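Local atomic coordinates of inositol dehydrogenase (Lactobacillus casei, PDB entry 4MKX), a protein that probably oxidises scyllo-inositol with NAD as hydride acceptor, as a member of the Gfo/Idh/MocA family of dehydrogenases. Residues A[168-173]-A[253-258]; A[84-89]-A[105-110]; A[161-166]-A[266-271]; A[195-200]-A[336-341]. One frame throughout, in Å; residues are numbered along the deposited sequence.

Contact 1: residues A[168-173]-A[253-258]; sequences YSIDPA and RNAAHG
I170 sets CG1 beside its own backbone N (chi1 -46°), which swings CG2 against A255; N254, with CG anti to its N (chi1 -162°), bends its amide back to A173 although its CB starts off the other way. The methyl-to-methyl contact is close, I170 CG2 lying 3.5 Å from A255 CB. At the other end, N254 OD1 sits 3.1 Å from A173 CB, a snug van der Waals approach and not a polar bond. Between them the backbones form one parallel bridge centred on P172 and A255. A255 N gives a nearly linear bond to D171 O (3.0 Å, 174° at the hydrogen). A255 O takes A173 N at 2.9 Å, with the donor well above the carbonyl plane. P172, lacking an N-H, adds its CA, 3.5 Å from the same A255 O. G258 O comes near the proline as well, 3.6 Å from P172 CA; the backbone angles at G258 suit glycine, since a CB would jam against the preceding carbonyl. D171 OD2 and R253 NH1 are 4.5 Å apart, too far for a salt bridge, though their opposite charges may attract weakly; R253 NH2 makes its salt bridge with D194. The polar hold between strand 162-172 and the corner at R253 is thus made by main-chain groups, with the apolar contact of I170 and A255 beside them.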
# COMPACT_ATOMS: atom_id res chain seq x y z
N TYR A 168 -5.69 11.32 -14.63
CA TYR A 168 -5.17 10.46 -15.67
C TYR A 168 -6.28 9.54 -16.12
O TYR A 168 -6.96 8.95 -15.29
CB TYR A 168 -4.09 9.55 -15.10
CG TYR A 168 -2.71 10.13 -14.89
CD1 TYR A 168 -2.47 11.50 -14.90
CD2 TYR A 168 -1.64 9.29 -14.69
CE1 TYR A 168 -1.18 12.01 -14.71
CE2 TYR A 168 -0.36 9.77 -14.49
CZ TYR A 168 -0.13 11.12 -14.50
OH TYR A 168 1.16 11.57 -14.32
N SER A 169 -6.43 9.39 -17.43
CA SER A 169 -7.29 8.35 -18.00
C SER A 169 -6.49 7.62 -19.06
O SER A 169 -6.24 8.17 -20.14
CB SER A 169 -8.55 8.96 -18.63
OG SER A 169 -9.37 9.54 -17.64
N ILE A 170 -6.07 6.39 -18.78
CA ILE A 170 -5.23 5.65 -19.72
C ILE A 170 -5.83 4.26 -19.99
O ILE A 170 -5.93 3.43 -19.09
CB ILE A 170 -3.79 5.50 -19.21
CG1 ILE A 170 -3.25 6.83 -18.66
CG2 ILE A 170 -2.88 5.01 -20.33
CD1 ILE A 170 -1.84 6.71 -18.06
N ASP A 171 -6.22 4.02 -21.24
CA ASP A 171 -6.80 2.74 -21.64
C ASP A 171 -5.72 1.69 -21.70
O ASP A 171 -4.56 2.00 -21.94
CB ASP A 171 -7.48 2.85 -23.01
CG ASP A 171 -8.97 3.16 -22.92
OD1 ASP A 171 -9.56 3.05 -21.82
OD2 ASP A 171 -9.56 3.50 -23.96
N PRO A 172 -6.10 0.42 -21.50
CA PRO A 172 -5.12 -0.67 -21.50
C PRO A 172 -4.51 -0.93 -22.87
O PRO A 172 -5.18 -0.79 -23.90
CB PRO A 172 -5.96 -1.88 -21.07
CG PRO A 172 -7.35 -1.54 -21.43
CD PRO A 172 -7.47 -0.06 -21.21
N ALA A 173 -3.24 -1.32 -22.87
CA ALA A 173 -2.49 -1.64 -24.08
C ALA A 173 -3.20 -2.72 -24.88
O ALA A 173 -3.06 -2.78 -26.10
CB ALA A 173 -1.09 -2.09 -23.72
N ARG A 253 -3.64 5.51 -24.43
CA ARG A 253 -4.28 4.29 -24.89
C ARG A 253 -3.38 3.09 -24.70
O ARG A 253 -3.69 2.00 -25.17
CB ARG A 253 -4.64 4.44 -26.37
CG ARG A 253 -5.40 5.71 -26.68
CD ARG A 253 -5.79 5.76 -28.14
NE ARG A 253 -6.66 6.89 -28.45
CZ ARG A 253 -7.97 6.92 -28.22
NH1 ARG A 253 -8.58 5.88 -27.66
NH2 ARG A 253 -8.68 7.99 -28.54
N ASN A 254 -2.27 3.28 -23.98
CA ASN A 254 -1.26 2.23 -23.90
C ASN A 254 -0.73 1.92 -22.49
O ASN A 254 0.48 1.88 -22.28
CB ASN A 254 -0.09 2.58 -24.83
CG ASN A 254 0.78 1.38 -25.15
OD1 ASN A 254 0.30 0.25 -25.25
ND2 ASN A 254 2.09 1.62 -25.31
N ALA A 255 -1.63 1.71 -21.53
CA ALA A 255 -1.20 1.35 -20.18
C ALA A 255 -0.95 -0.15 -20.09
O ALA A 255 -1.83 -0.96 -20.37
CB ALA A 255 -2.24 1.77 -19.14
N ALA A 256 0.25 -0.54 -19.68
CA ALA A 256 0.58 -1.96 -19.63
C ALA A 256 -0.10 -2.68 -18.46
O ALA A 256 -0.35 -3.89 -18.53
CB ALA A 256 2.09 -2.15 -19.56
N HIS A 257 -0.41 -1.94 -17.39
CA HIS A 257 -0.86 -2.59 -16.16
C HIS A 257 -2.37 -2.74 -16.02
O HIS A 257 -2.85 -3.34 -15.06
CB HIS A 257 -0.28 -1.87 -14.94
CG HIS A 257 -0.65 -0.42 -14.85
ND1 HIS A 257 -0.12 0.53 -15.70
CD2 HIS A 257 -1.50 0.23 -14.03
CE1 HIS A 257 -0.62 1.71 -15.39
NE2 HIS A 257 -1.46 1.56 -14.38
N GLY A 258 -3.11 -2.19 -16.98
CA GLY A 258 -4.56 -2.25 -16.95
C GLY A 258 -5.19 -0.91 -17.25
O GLY A 258 -4.60 -0.08 -17.94

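Contact 2: residues A[84-89]-A[105-110]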
# COMPACT_ATOMS: atom_id res chain seq x y z
N VAL A 84 -35.75 7.33 -23.00
CA VAL A 84 -34.80 6.75 -23.93
C VAL A 84 -33.39 6.80 -23.35
O VAL A 84 -33.07 7.73 -22.62
CB VAL A 84 -34.80 7.48 -25.29
CG1 VAL A 84 -36.17 7.41 -25.94
CG2 VAL A 84 -34.38 8.92 -25.13
N PHE A 85 -32.58 5.81 -23.69
CA PHE A 85 -31.15 5.83 -23.39
C PHE A 85 -30.45 5.95 -24.72
O PHE A 85 -30.60 5.07 -25.59
CB PHE A 85 -30.72 4.52 -22.73
CG PHE A 85 -30.54 4.61 -21.25
CD1 PHE A 85 -31.63 4.92 -20.43
CD2 PHE A 85 -29.31 4.38 -20.66
CE1 PHE A 85 -31.48 5.00 -19.05
CE2 PHE A 85 -29.14 4.48 -19.29
CZ PHE A 85 -30.23 4.78 -18.49
N ILE A 86 -29.70 7.02 -24.90
CA ILE A 86 -29.01 7.25 -26.15
C ILE A 86 -27.55 6.83 -26.01
O ILE A 86 -26.77 7.48 -25.31
CB ILE A 86 -29.13 8.71 -26.58
CG1 ILE A 86 -30.60 9.00 -26.91
CG2 ILE A 86 -28.25 9.00 -27.80
CD1 ILE A 86 -30.94 10.48 -26.95
N VAL A 87 -27.21 5.72 -26.66
CA VAL A 87 -25.86 5.18 -26.58
C VAL A 87 -25.31 4.93 -27.99
O VAL A 87 -24.51 4.03 -28.23
CB VAL A 87 -25.83 3.88 -25.71
CG1 VAL A 87 -24.44 3.69 -25.11
CG2 VAL A 87 -26.85 3.96 -24.59
N SER A 88 -25.76 5.77 -28.93
CA SER A 88 -25.31 5.76 -30.31
C SER A 88 -23.97 6.46 -30.44
O SER A 88 -23.50 7.07 -29.47
CB SER A 88 -26.34 6.50 -31.17
OG SER A 88 -26.68 7.74 -30.57
N PRO A 89 -23.33 6.38 -31.62
CA PRO A 89 -22.09 7.16 -31.77
C PRO A 89 -22.34 8.66 -31.57
O PRO A 89 -23.44 9.14 -31.79
CB PRO A 89 -21.69 6.88 -33.22
CG PRO A 89 -22.27 5.52 -33.50
CD PRO A 89 -23.56 5.48 -32.76
N LYS A 105 -40.37 12.28 -24.50
CA LYS A 105 -39.67 11.24 -23.76
C LYS A 105 -38.54 11.82 -22.91
O LYS A 105 -37.84 12.75 -23.35
CB LYS A 105 -39.09 10.19 -24.70
CG LYS A 105 -40.07 9.68 -25.76
CD LYS A 105 -41.34 9.13 -25.13
CE LYS A 105 -42.29 8.60 -26.20
NZ LYS A 105 -43.61 8.19 -25.64
N HIS A 106 -38.38 11.29 -21.70
CA HIS A 106 -37.24 11.64 -20.85
C HIS A 106 -35.98 11.09 -21.49
O HIS A 106 -36.01 10.07 -22.17
CB HIS A 106 -37.43 11.03 -19.46
CG HIS A 106 -38.67 11.50 -18.76
ND1 HIS A 106 -38.73 12.68 -18.07
CD2 HIS A 106 -39.89 10.93 -18.65
CE1 HIS A 106 -39.94 12.83 -17.56
NE2 HIS A 106 -40.66 11.78 -17.90
N VAL A 107 -34.85 11.78 -21.28
CA VAL A 107 -33.65 11.43 -22.02
C VAL A 107 -32.41 11.24 -21.14
O VAL A 107 -32.05 12.13 -20.36
CB VAL A 107 -33.31 12.52 -23.06
CG1 VAL A 107 -31.98 12.20 -23.75
CG2 VAL A 107 -34.44 12.63 -24.08
N PHE A 108 -31.81 10.06 -21.24
CA PHE A 108 -30.44 9.85 -20.77
C PHE A 108 -29.56 9.78 -22.01
O PHE A 108 -29.83 8.99 -22.92
CB PHE A 108 -30.34 8.54 -20.00
CG PHE A 108 -28.94 8.19 -19.54
CD1 PHE A 108 -28.05 7.56 -20.42
CD2 PHE A 108 -28.53 8.47 -18.25
CE1 PHE A 108 -26.75 7.24 -20.01
CE2 PHE A 108 -27.23 8.14 -17.83
CZ PHE A 108 -26.35 7.52 -18.72
N SER A 109 -28.49 10.57 -22.04
CA SER A 109 -27.57 10.48 -23.17
C SER A 109 -26.18 10.19 -22.67
O SER A 109 -25.73 10.79 -21.71
CB SER A 109 -27.57 11.80 -23.94
OG SER A 109 -26.63 11.76 -24.99
N GLU A 110 -25.48 9.27 -23.34
CA GLU A 110 -24.05 9.14 -23.08
C GLU A 110 -23.29 10.38 -23.49
O GLU A 110 -23.77 11.20 -24.29
CB GLU A 110 -23.46 7.92 -23.80
CG GLU A 110 -23.51 6.65 -22.98
CD GLU A 110 -22.72 6.77 -21.69
OE1 GLU A 110 -21.78 7.59 -21.62
OE2 GLU A 110 -23.03 6.04 -20.72
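The F85 ring overlaps one face of the F108 ring in an offset stack, centroids 4.2 Å apart and planes 15° from parallel. The pair sits on neighbouring parallel strands of the Rossmann fold, 83-86 and 106-109, which helix 93-102 joins as a beta-alpha-beta crossover. F108 CB, set by the backbone, lies over the F85 face as a CH-pi contact, 3.8 Å from the centroid; with CG anti to the backbone N (chi1 176°) the ring itself is carried on to stack on F85. At the overlapping rims F85 CD2 and F108 CD1 come to 3.4 Å. H32 of helix 27-38 meets both rings edge-to-face, while F314 of helix 304-319 comes up to F85 nearly at right angles. With an alanine in place of F85, a gap is likely to open over the F108 face, leaving that ring without its stacking partner and H32 with one edge-to-face contact fewer. Four backbone bonds tie the strands in register: V84 N to H106 O, F108 N to V84 O, I86 N to F108 O and E110 N to I86 O. On the other side of the sheet, under helix 93-102, V107 spreads its two methyls between neighbours: CG2 lies 3.9 Å from V84 CG2, and CG1 lies 3.8 Å from I86 CD1. Further along, V87 and E110 run side by side, CG1 to CG at 3.8 Å. The E110 carboxylate comes to the edge of the F108 ring, OE2 lying in its plane and hydrogen-bonded to H32 NE2.

Contact 3: residues A[161-166]-A[266-271]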
# COMPACT_ATOMS: atom_id res chain seq x y z
N ASP A 161 -9.23 24.88 0.20
CA ASP A 161 -9.50 25.22 -1.18
C ASP A 161 -8.58 24.40 -2.08
O ASP A 161 -7.45 24.07 -1.70
CB ASP A 161 -9.31 26.72 -1.42
CG ASP A 161 -9.67 27.14 -2.84
OD1 ASP A 161 -10.56 26.51 -3.46
OD2 ASP A 161 -9.06 28.10 -3.33
N ILE A 162 -9.06 24.07 -3.27
CA ILE A 162 -8.30 23.24 -4.19
C ILE A 162 -7.30 24.07 -4.98
O ILE A 162 -7.64 25.10 -5.55
CB ILE A 162 -9.26 22.53 -5.16
CG1 ILE A 162 -10.13 21.56 -4.36
CG2 ILE A 162 -8.48 21.84 -6.27
CD1 ILE A 162 -11.25 20.91 -5.17
N THR A 163 -6.04 23.65 -4.99
CA THR A 163 -5.02 24.39 -5.73
C THR A 163 -4.64 23.68 -7.03
O THR A 163 -4.29 24.32 -8.01
CB THR A 163 -3.76 24.55 -4.90
OG1 THR A 163 -3.14 23.28 -4.77
CG2 THR A 163 -4.08 25.08 -3.52
N LEU A 164 -4.71 22.35 -7.05
CA LEU A 164 -4.30 21.62 -8.24
C LEU A 164 -5.08 20.31 -8.34
O LEU A 164 -5.28 19.62 -7.34
CB LEU A 164 -2.80 21.32 -8.20
CG LEU A 164 -2.18 20.65 -9.44
CD1 LEU A 164 -0.74 21.11 -9.57
CD2 LEU A 164 -2.20 19.13 -9.33
N ILE A 165 -5.52 19.98 -9.55
CA ILE A 165 -6.09 18.67 -9.78
C ILE A 165 -5.31 17.99 -10.90
O ILE A 165 -5.06 18.59 -11.94
CB ILE A 165 -7.58 18.75 -10.15
CG1 ILE A 165 -8.37 19.25 -8.95
CG2 ILE A 165 -8.09 17.36 -10.51
CD1 ILE A 165 -9.87 19.31 -9.20
N ARG A 166 -4.91 16.74 -10.67
CA ARG A 166 -4.24 15.95 -11.70
C ARG A 166 -5.15 14.77 -11.98
O ARG A 166 -5.57 14.08 -11.06
CB ARG A 166 -2.88 15.44 -11.21
CG ARG A 166 -2.23 14.47 -12.19
CD ARG A 166 -0.84 13.97 -11.72
NE ARG A 166 -0.88 13.26 -10.44
CZ ARG A 166 -1.15 11.97 -10.30
NH1 ARG A 166 -1.44 11.24 -11.37
NH2 ARG A 166 -1.17 11.42 -9.09
N ILE A 266 -5.01 18.35 -4.80
CA ILE A 266 -4.15 19.00 -3.82
C ILE A 266 -4.87 20.25 -3.31
O ILE A 266 -5.31 21.08 -4.10
CB ILE A 266 -2.83 19.43 -4.44
CG1 ILE A 266 -2.12 18.20 -5.04
CG2 ILE A 266 -1.94 20.06 -3.38
CD1 ILE A 266 -0.76 18.50 -5.63
N GLY A 267 -5.02 20.34 -1.99
CA GLY A 267 -5.70 21.48 -1.40
C GLY A 267 -4.75 22.23 -0.47
O GLY A 267 -3.58 21.86 -0.31
N THR A 268 -5.26 23.28 0.15
CA THR A 268 -4.41 24.09 1.03
C THR A 268 -4.17 23.37 2.35
O THR A 268 -3.22 23.70 3.05
CB THR A 268 -5.04 25.47 1.28
OG1 THR A 268 -6.37 25.32 1.78
CG2 THR A 268 -5.06 26.28 -0.01
N LYS A 269 -5.01 22.39 2.70
CA LYS A 269 -4.92 21.73 4.00
C LYS A 269 -4.64 20.24 3.89
O LYS A 269 -4.56 19.54 4.90
CB LYS A 269 -6.21 21.92 4.78
CG LYS A 269 -6.70 23.35 4.86
CD LYS A 269 -7.70 23.52 5.98
CE LYS A 269 -8.73 22.42 5.95
NZ LYS A 269 -9.50 22.30 7.23
N GLY A 270 -4.50 19.75 2.66
CA GLY A 270 -4.34 18.33 2.47
C GLY A 270 -4.37 17.91 1.02
O GLY A 270 -4.41 18.74 0.12
N MET A 271 -4.33 16.61 0.80
CA MET A 271 -4.22 16.08 -0.54
C MET A 271 -4.96 14.75 -0.52
O MET A 271 -5.03 14.09 0.51
CB MET A 271 -2.73 15.85 -0.81
CG MET A 271 -2.37 15.38 -2.17
SD MET A 271 -0.57 15.49 -2.32
CE MET A 271 -0.44 14.69 -3.92
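Strands 162-172 and 260-267 run antiparallel and slip by one residue at a classic beta bulge, where T163 and L164 both face I266. One carbonyl takes both amides: I266 O accepts T163 N at 2.8 Å and, longer, L164 N at 3.3 Å. In return I266 N bonds to L164 O. The turn beyond is fastened by T268 N to D161 O (3.0 Å), and T268 OG1 receives a weak bond from D161 N. G267 fits against D161: its CA is 3.1 Å from D161 O, and a CB there would be tight against that oxygen. T163 tucks OG1 between its own N and carbonyl carbon (chi1 69°), leaving CG2 to meet T268 CG2 at 3.8 Å. A glycine in place of T268 is likely to leave the T163 methyl without this partner and D161 N without its weak acceptor. The D161 carboxylate is shared, OD2 in a salt bridge with R221 of the second subunit and OD1 in one with K209 of its own chain. L164 also packs on V250 of the second subunit, while alongside, pointing the same way, I266 puts CD1 4.0 Å from L164 CD2.

Contact 4: residues A[195-200]-A[336-341]; sequences MSIHDI and KAALAL
The first turn of helix 197-207 lies against the middle of helix 328-347, with I197 CA 6.5 Å from A338 CA and I200 CA 7.2 Å from A337 CA. Alanines on the facing side permit this nearness: their methyls are small enough for I200 CD1 to reach the backbone. I200, whose amide closes the helical turn on S196 O, does most of the touching. Its CG1 is anti to the carbonyl carbon (chi1 -71°) and the chain continues extended (chi2 159°), carrying CD1 across to the facing helix. There CD1 lies 3.6 Å from A338 N and 3.8 Å from A337 CB. From one turn further along, L341 brings CD1 to within 4.0 Å of the same methyl. The other branch, I200 CG2, rests on A337 CB at 3.8 Å, leaving that alanine touched by both arms of the isoleucine. A338 CB is shared differently, between I200 CD1 and I197 CG1 (4.1 Å). No hydrogen bond crosses the interface. D199 turns from it, its carboxylate held by R141 and S167 among others, while I211 of strand 211-219 packs on both I200 and A337, and V214 on L341. The two helices lie together on one face of the mixed sheet, consistent with the alpha/beta layering of the C-terminal domain in Gfo/Idh/MocA proteins.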
# COMPACT_ATOMS: atom_id res chain seq x y z
N MET A 195 -10.94 10.49 -24.48
CA MET A 195 -10.45 10.01 -23.19
C MET A 195 -10.57 11.00 -22.03
O MET A 195 -10.62 10.58 -20.87
CB MET A 195 -8.97 9.59 -23.32
CG MET A 195 -8.75 8.35 -24.15
SD MET A 195 -9.60 6.92 -23.46
CE MET A 195 -8.61 6.62 -22.00
N SER A 196 -10.60 12.30 -22.32
CA SER A 196 -10.46 13.28 -21.25
C SER A 196 -11.74 14.00 -20.85
O SER A 196 -11.71 14.80 -19.92
CB SER A 196 -9.41 14.32 -21.63
OG SER A 196 -8.18 13.69 -21.94
N ILE A 197 -12.84 13.75 -21.56
CA ILE A 197 -14.08 14.42 -21.23
C ILE A 197 -14.52 14.16 -19.79
O ILE A 197 -14.97 15.08 -19.11
CB ILE A 197 -15.22 14.06 -22.22
CG1 ILE A 197 -14.92 14.70 -23.58
CG2 ILE A 197 -16.55 14.61 -21.74
CD1 ILE A 197 -16.15 14.85 -24.48
N HIS A 198 -14.36 12.93 -19.31
CA HIS A 198 -14.73 12.64 -17.93
C HIS A 198 -13.82 13.37 -16.95
O HIS A 198 -14.26 13.78 -15.87
CB HIS A 198 -14.67 11.15 -17.63
CG HIS A 198 -15.71 10.34 -18.33
ND1 HIS A 198 -17.06 10.50 -18.10
CD2 HIS A 198 -15.60 9.34 -19.24
CE1 HIS A 198 -17.74 9.65 -18.85
NE2 HIS A 198 -16.87 8.92 -19.54
N ASP A 199 -12.56 13.54 -17.32
CA ASP A 199 -11.62 14.27 -16.47
C ASP A 199 -11.96 15.75 -16.41
O ASP A 199 -11.91 16.37 -15.35
CB ASP A 199 -10.19 14.06 -16.97
CG ASP A 199 -9.73 12.63 -16.83
OD1 ASP A 199 -9.80 12.09 -15.71
OD2 ASP A 199 -9.30 12.04 -17.84
N ILE A 200 -12.32 16.32 -17.56
CA ILE A 200 -12.77 17.71 -17.60
C ILE A 200 -13.99 17.88 -16.69
O ILE A 200 -14.03 18.80 -15.87
CB ILE A 200 -13.07 18.15 -19.04
CG1 ILE A 200 -11.75 18.29 -19.81
CG2 ILE A 200 -13.81 19.49 -19.06
CD1 ILE A 200 -11.93 18.23 -21.31
N LYS A 336 -16.36 21.74 -25.17
CA LYS A 336 -15.60 22.94 -25.49
C LYS A 336 -14.15 22.81 -25.04
O LYS A 336 -13.24 23.09 -25.81
CB LYS A 336 -16.23 24.16 -24.84
CG LYS A 336 -15.54 25.46 -25.19
CD LYS A 336 -16.13 26.63 -24.41
CE LYS A 336 -17.54 26.89 -24.85
NZ LYS A 336 -17.60 26.94 -26.33
N ALA A 337 -13.95 22.37 -23.80
CA ALA A 337 -12.59 22.23 -23.26
C ALA A 337 -11.82 21.17 -24.03
O ALA A 337 -10.63 21.33 -24.30
CB ALA A 337 -12.61 21.91 -21.77
N ALA A 338 -12.49 20.08 -24.38
CA ALA A 338 -11.84 19.03 -25.15
C ALA A 338 -11.42 19.53 -26.54
O ALA A 338 -10.33 19.20 -27.01
CB ALA A 338 -12.75 17.80 -25.26
N LEU A 339 -12.28 20.30 -27.19
CA LEU A 339 -11.90 20.92 -28.46
C LEU A 339 -10.71 21.86 -28.30
O LEU A 339 -9.84 21.92 -29.17
CB LEU A 339 -13.09 21.70 -29.03
CG LEU A 339 -14.26 20.83 -29.48
CD1 LEU A 339 -15.41 21.71 -29.91
CD2 LEU A 339 -13.82 19.91 -30.61
N ALA A 340 -10.69 22.61 -27.21
CA ALA A 340 -9.59 23.52 -26.93
C ALA A 340 -8.29 22.76 -26.74
O ALA A 340 -7.24 23.22 -27.19
CB ALA A 340 -9.90 24.36 -25.70
N LEU A 341 -8.35 21.62 -26.07
CA LEU A 341 -7.16 20.78 -25.88
C LEU A 341 -6.67 20.25 -27.22
O LEU A 341 -5.48 20.22 -27.48
CB LEU A 341 -7.46 19.61 -24.94
CG LEU A 341 -7.67 19.96 -23.47
CD1 LEU A 341 -8.27 18.76 -22.73
CD2 LEU A 341 -6.35 20.35 -22.83

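In the fold
Contacts 1 and 3 lie about 25 Å apart, centre to centre, along the same strand 162-172, and both reach the second subunit. Contact 4 belongs to the helices packed against this sheet. It meets contact 1 directly: S169 OG and D199 OD2 are 2.5 Å apart, probably hydrogen-bonded, and M195 packs beside D171. Contact 2 stands apart in the Rossmann domain, its centre about 28 Å from contact 1 and 35 Å from contact 3; contact 4 comes nearest, about 5 Å between closest atoms. The structure is the apo form; as in other Rossmann dehydrogenases, NAD would probably bind at the C-terminal ends of the parallel strands, near contact 2.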